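Local coordinates for protein ectonucleotide pyrophosphatase/phosphodiesterase family member 5 (Mus musculus, PDB 5VEO) that probably hydrolyses phosphodiester or pyrophosphate bonds of nucleotide substrates as a zinc-dependent ectoenzyme of the NPP family, at residues A[33-38]-A[196-201]. The protein carries 1 engineered substitution. Residues are numbered along the deposited sequence; the frame is centred on the assembly and turned at random.
Sequences PTPHFH and DVDHKL
Val197 opens the contact at the rim of the Phe37 ring, where its CG1 lies 4.1 Å from Phe37 CZ, close to the ring plane; Phe24 packs against both side chains. One residue on, Asp198 reaches across to the start of helix 35-42. Its chi1 of -178° swings the carboxylate out opposite the backbone N, to the first amides of that helix. Asp198 OD1 accepts from Phe37 N at 2.9 Å in a nearly straight bond, approached almost along the C-O axis. The N-H of His36 makes two weak bonds, a long one (N to OD2 3.3 Å) aimed almost straight at Asp198 OD2 and a shorter but strongly bent one to Asp198 OD1. Asp198 OD2 also accepts from His36 ND1 at 2.9 Å, the imidazole nitrogen standing above the carboxylate plane rather than in it. An aspartate of helix 190-210 thus takes up amide N-H groups in the first turn of helix 35-42; Thr34, at the N-cap position, makes no capping bond with its side chain, and its OG1 is bonded to Leu29 O. In the alkaline phosphatase-like domain this ties together two helices beside the mixed sheet, and the helix end would be expected to stabilise the carboxylate's negative charge. An asparagine here is likely to lose that charge and one of the two acceptor oxygens, leaving His36 ND1 or the N-H of Phe37 without its mate. Leu201 closes over Phe37: Leu201 CD2 sits 3.5 Å from the ring centroid, only 6° off the normal, a CH-pi contact squarely on the face, with Val221 of strand 218-222 touching both residues.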
# COMPACT_ATOMS: atom_id res chain seq x y z
N PRO A 33 6.24 -22.53 -7.60
CA PRO A 33 7.53 -22.10 -8.15
C PRO A 33 7.46 -20.64 -8.59
O PRO A 33 6.53 -20.21 -9.28
CB PRO A 33 7.75 -23.05 -9.33
CG PRO A 33 7.00 -24.31 -8.91
CD PRO A 33 5.76 -23.76 -8.24
N THR A 34 8.43 -19.86 -8.14
CA THR A 34 8.55 -18.45 -8.50
C THR A 34 9.96 -18.20 -9.01
O THR A 34 10.78 -17.53 -8.36
CB THR A 34 8.18 -17.54 -7.33
OG1 THR A 34 8.90 -17.94 -6.16
CG2 THR A 34 6.68 -17.60 -7.02
N PRO A 35 10.29 -18.75 -10.18
CA PRO A 35 11.67 -18.66 -10.68
C PRO A 35 12.14 -17.24 -10.93
O PRO A 35 13.33 -16.97 -10.73
CB PRO A 35 11.62 -19.47 -11.98
CG PRO A 35 10.16 -19.54 -12.35
CD PRO A 35 9.44 -19.59 -11.03
N HIS A 36 11.25 -16.33 -11.33
CA HIS A 36 11.73 -14.98 -11.61
C HIS A 36 11.95 -14.19 -10.33
O HIS A 36 12.94 -13.46 -10.22
CB HIS A 36 10.78 -14.29 -12.57
CG HIS A 36 10.73 -14.96 -13.89
ND1 HIS A 36 9.68 -15.75 -14.30
CD2 HIS A 36 11.67 -15.04 -14.87
CE1 HIS A 36 9.95 -16.24 -15.50
NE2 HIS A 36 11.15 -15.83 -15.87
N PHE A 37 11.08 -14.35 -9.33
CA PHE A 37 11.40 -13.80 -8.01
C PHE A 37 12.70 -14.38 -7.49
O PHE A 37 13.54 -13.65 -6.95
CB PHE A 37 10.27 -14.05 -7.01
CG PHE A 37 9.07 -13.13 -7.19
CD1 PHE A 37 9.01 -11.92 -6.52
CD2 PHE A 37 8.01 -13.49 -8.00
CE1 PHE A 37 7.91 -11.06 -6.68
CE2 PHE A 37 6.91 -12.64 -8.15
CZ PHE A 37 6.87 -11.42 -7.49
N HIS A 38 12.90 -15.69 -7.64
CA HIS A 38 14.11 -16.31 -7.12
C HIS A 38 15.36 -15.87 -7.89
O HIS A 38 16.44 -15.78 -7.30
CB HIS A 38 13.94 -17.84 -7.13
CG HIS A 38 13.20 -18.34 -5.93
ND1 HIS A 38 11.83 -18.28 -5.82
CD2 HIS A 38 13.64 -18.88 -4.77
CE1 HIS A 38 11.45 -18.77 -4.66
NE2 HIS A 38 12.53 -19.14 -3.99
N ASP A 196 1.34 -16.39 -12.36
CA ASP A 196 1.22 -15.38 -13.40
C ASP A 196 1.99 -14.12 -13.06
O ASP A 196 2.62 -13.51 -13.94
CB ASP A 196 -0.23 -15.04 -13.64
CG ASP A 196 -0.37 -14.08 -14.81
OD1 ASP A 196 -0.12 -14.49 -15.96
OD2 ASP A 196 -0.68 -12.90 -14.59
N VAL A 197 1.93 -13.69 -11.79
CA VAL A 197 2.69 -12.51 -11.38
C VAL A 197 4.19 -12.77 -11.53
O VAL A 197 4.93 -11.90 -11.99
CB VAL A 197 2.31 -12.10 -9.95
CG1 VAL A 197 3.27 -11.04 -9.41
CG2 VAL A 197 0.88 -11.58 -9.95
N ASP A 198 4.65 -13.99 -11.19
CA ASP A 198 6.05 -14.33 -11.43
C ASP A 198 6.38 -14.24 -12.91
O ASP A 198 7.43 -13.71 -13.29
CB ASP A 198 6.34 -15.73 -10.90
CG ASP A 198 7.80 -16.12 -11.08
OD1 ASP A 198 8.62 -15.70 -10.22
OD2 ASP A 198 8.08 -16.81 -12.10
N HIS A 199 5.49 -14.74 -13.77
CA HIS A 199 5.69 -14.64 -15.21
C HIS A 199 5.78 -13.18 -15.65
O HIS A 199 6.64 -12.82 -16.46
CB HIS A 199 4.56 -15.36 -15.94
CG HIS A 199 4.82 -15.57 -17.39
ND1 HIS A 199 4.17 -14.84 -18.37
CD2 HIS A 199 5.65 -16.41 -18.04
CE1 HIS A 199 4.60 -15.24 -19.56
NE2 HIS A 199 5.50 -16.19 -19.38
N LYS A 200 4.92 -12.31 -15.11
CA LYS A 200 4.96 -10.89 -15.45
C LYS A 200 6.25 -10.24 -14.98
O LYS A 200 6.83 -9.41 -15.69
CB LYS A 200 3.75 -10.18 -14.86
CG LYS A 200 2.49 -10.48 -15.65
CD LYS A 200 1.29 -9.84 -15.04
CE LYS A 200 0.15 -9.80 -16.03
NZ LYS A 200 -0.22 -11.14 -16.57
N LEU A 201 6.73 -10.61 -13.80
CA LEU A 201 8.03 -10.13 -13.37
C LEU A 201 9.11 -10.56 -14.35
O LEU A 201 10.00 -9.77 -14.70
CB LEU A 201 8.33 -10.63 -11.95
CG LEU A 201 9.68 -10.23 -11.36
CD1 LEU A 201 9.86 -8.70 -11.34
CD2 LEU A 201 9.86 -10.86 -9.99